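Local coordinates for protein aldo-keto reductase family 1, member B4 (Aldose reductase) (Schistosoma japonicum, PDB 4HBK) that probably reduces aldehydes, such as the open-chain form of sugars, to alcohols with NADPH, at residues L192-I200 with Q336-Y344. Sequence-based numbering, arbitrary orientation.
Sequences LSNFNKRQI and QEYPFKEEY
A bend at chi3 (75°) turns the guanidinium of Arg198 toward Glu342 and Glu337, while Asn196, its CG wedged between backbone N and carbonyl carbon (chi1 66°), sends its amide to Pro339 O. Here the C-terminal tail of the (β/α)8 barrel closes over the turn between strand 187-193 and helix 197-206. Asn196 suits the N-cap because its two amide ends do different work: OD1 accepts from Gln199 N, and Gln199 OE1 takes Asn196 N in return, the two bonds of a capping box, while ND2 donates to Pro339 O at 3.1 Å. Gln199 NE2 reaches both Glu337 O and Glu337 OE1, the latter bond perfectly straight (180°). Glu337 OE1 thus has two donors, Gln199 on its anti lone pair and Arg198 NH2 on its syn one, the second almost in the guanidinium plane. Arg198 NH1 makes another salt bridge, with Glu342 OE2, and this planar cation spans two carboxylates at its edge. The compact ring of Pro339 sets CB 3.3 Å from Asn194 O; Asn194 is held by Tyr241 OH at OD1 and by the main-chain O of His144, a predicted substrate-binding residue, at ND2, which places the tail beside the active-site end of the barrel. At the chain terminus, Lys197 N donates to Tyr344 OXT (3.0 Å), where the first turn of the helix would probably stabilise the negative carboxylate. The extended Lys197 chain runs alongside the Tyr344 ring, CD 3.4 Å from CE1, and one water joins Lys197 NZ to Tyr344 OH.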
ATOM      1  N   LEU A 192      -3.670   3.903  -7.204  1.00  8.64           N
ATOM      2  CA  LEU A 192      -4.577   4.575  -6.281  1.00  7.68           C
ATOM      3  C   LEU A 192      -4.538   3.938  -4.900  1.00  8.32           C
ATOM      4  O   LEU A 192      -4.278   2.749  -4.764  1.00  8.49           O
ATOM      5  CB  LEU A 192      -6.007   4.519  -6.834  1.00  9.57           C
ATOM      6  CG  LEU A 192      -6.183   5.074  -8.255  1.00  8.74           C
ATOM      7  CD1 LEU A 192      -7.539   4.690  -8.843  1.00  8.45           C
ATOM      8  CD2 LEU A 192      -5.994   6.582  -8.288  1.00  7.08           C
ATOM      9  N   SER A 193      -4.796   4.740  -3.876  1.00 10.80           N
ATOM     10  CA  SER A 193      -4.928   4.233  -2.521  1.00  9.76           C
ATOM     11  C   SER A 193      -6.212   4.755  -1.891  1.00  7.72           C
ATOM     12  O   SER A 193      -6.506   5.938  -1.984  1.00  8.78           O
ATOM     13  CB  SER A 193      -3.714   4.628  -1.672  1.00  8.91           C
ATOM     14  OG  SER A 193      -3.836   4.117  -0.354  1.00 14.53           O
ATOM     15  N   ASN A 194      -6.980   3.870  -1.258  1.00  5.87           N
ATOM     16  CA  ASN A 194      -8.220   4.274  -0.595  1.00  7.69           C
ATOM     17  C   ASN A 194      -9.249   4.927  -1.517  1.00 10.49           C
ATOM     18  O   ASN A 194      -9.996   5.808  -1.081  1.00 10.23           O
ATOM     19  CB  ASN A 194      -7.922   5.228   0.572  1.00  7.70           C
ATOM     20  CG  ASN A 194      -7.027   4.598   1.626  1.00 11.47           C
ATOM     21  OD1 ASN A 194      -7.361   3.560   2.211  1.00  9.89           O
ATOM     22  ND2 ASN A 194      -5.872   5.213   1.861  1.00 11.46           N
ATOM     23  N   PHE A 195      -9.279   4.519  -2.786  1.00  5.61           N
ATOM     24  CA  PHE A 195     -10.313   4.991  -3.699  1.00  8.90           C
ATOM     25  C   PHE A 195     -11.432   3.973  -3.708  1.00  9.18           C
ATOM     26  O   PHE A 195     -11.172   2.790  -3.548  1.00 10.33           O
ATOM     27  CB  PHE A 195      -9.764   5.160  -5.121  1.00  8.40           C
ATOM     28  CG  PHE A 195      -9.085   6.476  -5.362  1.00  7.40           C
ATOM     29  CD1 PHE A 195      -8.039   6.887  -4.557  1.00  6.70           C
ATOM     30  CD2 PHE A 195      -9.483   7.291  -6.403  1.00 10.50           C
ATOM     31  CE1 PHE A 195      -7.411   8.086  -4.775  1.00  8.68           C
ATOM     32  CE2 PHE A 195      -8.857   8.510  -6.627  1.00 10.44           C
ATOM     33  CZ  PHE A 195      -7.821   8.905  -5.810  1.00  9.40           C
ATOM     34  N   ASN A 196     -12.673   4.414  -3.889  1.00 11.08           N
ATOM     35  CA  ASN A 196     -13.785   3.463  -3.988  1.00 12.40           C
ATOM     36  C   ASN A 196     -14.104   3.146  -5.450  1.00 11.81           C
ATOM     37  O   ASN A 196     -13.468   3.697  -6.354  1.00 10.48           O
ATOM     38  CB  ASN A 196     -15.025   3.943  -3.209  1.00 12.74           C
ATOM     39  CG  ASN A 196     -15.653   5.208  -3.797  1.00 13.21           C
ATOM     40  OD1 ASN A 196     -15.535   5.500  -4.994  1.00 12.79           O
ATOM     41  ND2 ASN A 196     -16.343   5.948  -2.952  1.00 10.90           N
ATOM     42  N   LYS A 197     -15.075   2.265  -5.682  1.00 12.67           N
ATOM     43  CA  LYS A 197     -15.382   1.806  -7.040  1.00 14.02           C
ATOM     44  C   LYS A 197     -15.699   2.972  -7.969  1.00 12.94           C
ATOM     45  O   LYS A 197     -15.111   3.097  -9.048  1.00 16.38           O
ATOM     46  CB  LYS A 197     -16.547   0.812  -7.034  1.00 17.08           C
ATOM     47  CG  LYS A 197     -17.037   0.432  -8.435  1.00 14.64           C
ATOM     48  CD  LYS A 197     -18.150  -0.614  -8.369  1.00 21.24           C
ATOM     49  CE  LYS A 197     -18.770  -0.868  -9.751  1.00 20.79           C
ATOM     50  NZ  LYS A 197     -19.920  -1.820  -9.687  1.00 18.85           N
ATOM     51  N   ARG A 198     -16.634   3.811  -7.530  1.00 13.44           N
ATOM     52  CA  ARG A 198     -17.080   5.006  -8.248  1.00 17.22           C
ATOM     53  C   ARG A 198     -15.882   5.838  -8.687  1.00 14.71           C
ATOM     54  O   ARG A 198     -15.779   6.243  -9.842  1.00 12.84           O
ATOM     55  CB  ARG A 198     -17.947   5.852  -7.304  1.00 19.01           C
ATOM     56  CG  ARG A 198     -19.049   6.684  -7.938  1.00 27.85           C
ATOM     57  CD  ARG A 198     -19.450   7.861  -7.020  1.00 20.01           C
ATOM     58  NE  ARG A 198     -18.423   8.909  -7.065  1.00 35.34           N
ATOM     59  CZ  ARG A 198     -17.706   9.344  -6.025  1.00 30.49           C
ATOM     60  NH1 ARG A 198     -17.894   8.849  -4.803  1.00 26.11           N
ATOM     61  NH2 ARG A 198     -16.790  10.289  -6.212  1.00 16.32           N
ATOM     62  N   GLN A 199     -14.978   6.082  -7.746  1.00 11.11           N
ATOM     63  CA  GLN A 199     -13.829   6.948  -7.980  1.00 11.06           C
ATOM     64  C   GLN A 199     -12.840   6.312  -8.951  1.00 10.21           C
ATOM     65  O   GLN A 199     -12.266   6.988  -9.800  1.00 10.86           O
ATOM     66  CB  GLN A 199     -13.158   7.293  -6.650  1.00 10.38           C
ATOM     67  CG  GLN A 199     -14.024   8.174  -5.759  1.00  8.02           C
ATOM     68  CD  GLN A 199     -13.496   8.255  -4.344  1.00 10.53           C
ATOM     69  OE1 GLN A 199     -12.943   7.286  -3.822  1.00  7.43           O
ATOM     70  NE2 GLN A 199     -13.662   9.412  -3.711  1.00  8.48           N
ATOM     71  N   ILE A 200     -12.646   5.006  -8.835  1.00  9.40           N
ATOM     72  CA  ILE A 200     -11.803   4.286  -9.786  1.00 11.56           C
ATOM     73  C   ILE A 200     -12.421   4.315 -11.197  1.00 10.97           C
ATOM     74  O   ILE A 200     -11.736   4.592 -12.179  1.00 10.05           O
ATOM     75  CB  ILE A 200     -11.575   2.833  -9.332  1.00 10.13           C
ATOM     76  CG1 ILE A 200     -10.885   2.813  -7.965  1.00  7.99           C
ATOM     77  CG2 ILE A 200     -10.785   2.053 -10.404  1.00 10.62           C
ATOM     78  CD1 ILE A 200     -10.850   1.442  -7.290  1.00 10.84           C
ATOM     79  N   GLN A 336     -16.566  15.886  -0.145  1.00 17.17           N
ATOM     80  CA  GLN A 336     -17.284  15.311  -1.269  1.00 16.57           C
ATOM     81  C   GLN A 336     -16.734  13.937  -1.654  1.00 18.21           C
ATOM     82  O   GLN A 336     -17.498  13.018  -1.975  1.00 16.29           O
ATOM     83  CB  GLN A 336     -17.186  16.261  -2.469  1.00 17.98           C
ATOM     84  CG  GLN A 336     -17.830  15.741  -3.733  1.00 25.08           C
ATOM     85  CD  GLN A 336     -19.337  15.891  -3.718  1.00 24.30           C
ATOM     86  OE1 GLN A 336     -20.055  15.174  -4.418  1.00 23.15           O
ATOM     87  NE2 GLN A 336     -19.823  16.836  -2.928  1.00 15.73           N
ATOM     88  N   GLU A 337     -15.412  13.786  -1.623  1.00 14.17           N
ATOM     89  CA  GLU A 337     -14.800  12.541  -2.099  1.00 13.58           C
ATOM     90  C   GLU A 337     -14.361  11.616  -0.969  1.00 12.00           C
ATOM     91  O   GLU A 337     -13.516  10.746  -1.177  1.00 10.17           O
ATOM     92  CB  GLU A 337     -13.604  12.827  -3.021  1.00 10.18           C
ATOM     93  CG  GLU A 337     -13.950  13.604  -4.269  1.00 10.81           C
ATOM     94  CD  GLU A 337     -14.903  12.840  -5.157  1.00 17.17           C
ATOM     95  OE1 GLU A 337     -14.962  11.595  -5.037  1.00 15.43           O
ATOM     96  OE2 GLU A 337     -15.609  13.478  -5.962  1.00 20.80           O
ATOM     97  N   TYR A 338     -14.902  11.809   0.228  1.00 12.39           N
ATOM     98  CA  TYR A 338     -14.616  10.865   1.301  1.00 11.75           C
ATOM     99  C   TYR A 338     -15.059   9.504   0.782  1.00 12.38           C
ATOM    100  O   TYR A 338     -16.179   9.367   0.305  1.00 12.69           O
ATOM    101  CB  TYR A 338     -15.352  11.244   2.580  1.00 13.80           C
ATOM    102  CG  TYR A 338     -15.179  10.239   3.684  1.00 16.81           C
ATOM    103  CD1 TYR A 338     -13.977  10.143   4.373  1.00 15.05           C
ATOM    104  CD2 TYR A 338     -16.217   9.376   4.035  1.00 17.09           C
ATOM    105  CE1 TYR A 338     -13.809   9.222   5.377  1.00 12.71           C
ATOM    106  CE2 TYR A 338     -16.057   8.451   5.046  1.00 15.19           C
ATOM    107  CZ  TYR A 338     -14.848   8.375   5.709  1.00 15.72           C
ATOM    108  OH  TYR A 338     -14.685   7.460   6.716  1.00 18.66           O
ATOM    109  N   PRO A 339     -14.160   8.507   0.815  1.00 10.53           N
ATOM    110  CA  PRO A 339     -14.396   7.261   0.069  1.00 12.26           C
ATOM    111  C   PRO A 339     -15.296   6.211   0.733  1.00 12.49           C
ATOM    112  O   PRO A 339     -15.776   5.326   0.028  1.00 14.63           O
ATOM    113  CB  PRO A 339     -12.979   6.693  -0.119  1.00 11.74           C
ATOM    114  CG  PRO A 339     -12.214   7.216   1.036  1.00 11.49           C
ATOM    115  CD  PRO A 339     -12.759   8.620   1.257  1.00 12.45           C
ATOM    116  N   PHE A 340     -15.542   6.302   2.035  1.00 12.47           N
ATOM    117  CA  PHE A 340     -16.095   5.150   2.754  1.00 17.12           C
ATOM    118  C   PHE A 340     -17.576   5.255   3.119  1.00 20.85           C
ATOM    119  O   PHE A 340     -18.098   4.432   3.881  1.00 22.02           O
ATOM    120  CB  PHE A 340     -15.269   4.855   4.013  1.00 13.24           C
ATOM    121  CG  PHE A 340     -13.807   4.633   3.744  1.00 14.14           C
ATOM    122  CD1 PHE A 340     -13.387   3.969   2.602  1.00 14.19           C
ATOM    123  CD2 PHE A 340     -12.853   5.089   4.636  1.00 12.96           C
ATOM    124  CE1 PHE A 340     -12.037   3.765   2.358  1.00 16.14           C
ATOM    125  CE2 PHE A 340     -11.508   4.886   4.406  1.00 14.82           C
ATOM    126  CZ  PHE A 340     -11.092   4.227   3.262  1.00 14.43           C
ATOM    127  N   LYS A 341     -18.265   6.256   2.595  1.00 18.01           N
ATOM    128  CA  LYS A 341     -19.696   6.327   2.879  1.00 26.40           C
ATOM    129  C   LYS A 341     -20.510   5.455   1.914  1.00 22.68           C
ATOM    130  O   LYS A 341     -21.500   4.839   2.313  1.00 24.94           O
ATOM    131  CB  LYS A 341     -20.208   7.773   2.963  1.00 30.09           C
ATOM    132  CG  LYS A 341     -20.243   8.537   1.662  1.00 31.58           C
ATOM    133  CD  LYS A 341     -21.103   9.799   1.815  1.00 50.14           C
ATOM    134  CE  LYS A 341     -22.515   9.454   2.313  1.00 52.74           C
ATOM    135  NZ  LYS A 341     -23.351  10.663   2.606  1.00 55.22           N
ATOM    136  N   GLU A 342     -20.070   5.368   0.662  1.00 18.59           N
ATOM    137  CA  GLU A 342     -20.686   4.447  -0.295  1.00 25.34           C
ATOM    138  C   GLU A 342     -20.450   3.008   0.127  1.00 27.99           C
ATOM    139  O   GLU A 342     -19.526   2.728   0.893  1.00 26.87           O
ATOM    140  CB  GLU A 342     -20.142   4.675  -1.705  1.00 25.37           C
ATOM    141  CG  GLU A 342     -20.786   5.852  -2.416  1.00 28.72           C
ATOM    142  CD  GLU A 342     -19.919   6.391  -3.535  1.00 36.64           C
ATOM    143  OE1 GLU A 342     -19.783   5.697  -4.564  1.00 32.76           O
ATOM    144  OE2 GLU A 342     -19.369   7.506  -3.378  1.00 39.60           O
ATOM    145  N   GLU A 343     -21.275   2.094  -0.369  1.00 24.43           N
ATOM    146  CA  GLU A 343     -21.163   0.696   0.037  1.00 28.59           C
ATOM    147  C   GLU A 343     -19.751   0.163  -0.218  1.00 32.04           C
ATOM    148  O   GLU A 343     -19.179  -0.536   0.618  1.00 27.70           O
ATOM    149  CB  GLU A 343     -22.193  -0.175  -0.684  1.00 32.05           C
ATOM    150  CG  GLU A 343     -22.141  -1.652  -0.269  1.00 33.11           C
ATOM    151  CD  GLU A 343     -22.891  -2.576  -1.227  1.00 43.77           C
ATOM    152  OE1 GLU A 343     -23.682  -2.080  -2.070  1.00 42.62           O
ATOM    153  OE2 GLU A 343     -22.680  -3.807  -1.136  1.00 44.28           O
ATOM    154  N   TYR A 344     -19.199   0.492  -1.383  1.00 30.58           N
ATOM    155  CA  TYR A 344     -17.846   0.069  -1.745  1.00 29.30           C
ATOM    156  C   TYR A 344     -17.384   0.819  -2.989  1.00 21.04           C
ATOM    157  O   TYR A 344     -18.179   1.544  -3.588  1.00 21.96           O
ATOM    158  CB  TYR A 344     -17.769  -1.448  -1.968  1.00 25.17           C
ATOM    159  CG  TYR A 344     -18.458  -1.930  -3.231  1.00 28.80           C
ATOM    160  CD1 TYR A 344     -17.743  -2.100  -4.414  1.00 24.24           C
ATOM    161  CD2 TYR A 344     -19.821  -2.220  -3.241  1.00 32.33           C
ATOM    162  CE1 TYR A 344     -18.367  -2.545  -5.580  1.00 28.77           C
ATOM    163  CE2 TYR A 344     -20.457  -2.666  -4.403  1.00 33.54           C
ATOM    164  CZ  TYR A 344     -19.721  -2.826  -5.569  1.00 30.10           C
ATOM    165  OH  TYR A 344     -20.330  -3.269  -6.723  1.00 33.38           O
ATOM    166  OXT TYR A 344     -16.221   0.739  -3.396  1.00 14.22           O
TER
HETATM  167  O   HOH W   1     -18.703  -4.005  -9.160  1.00 29.82           O
HETATM  168  O   HOH W   2     -18.385   3.691  -4.989  1.00 18.84           O
HETATM  169  O   HOH W   3     -17.634  10.350  -1.778  1.00 24.39           O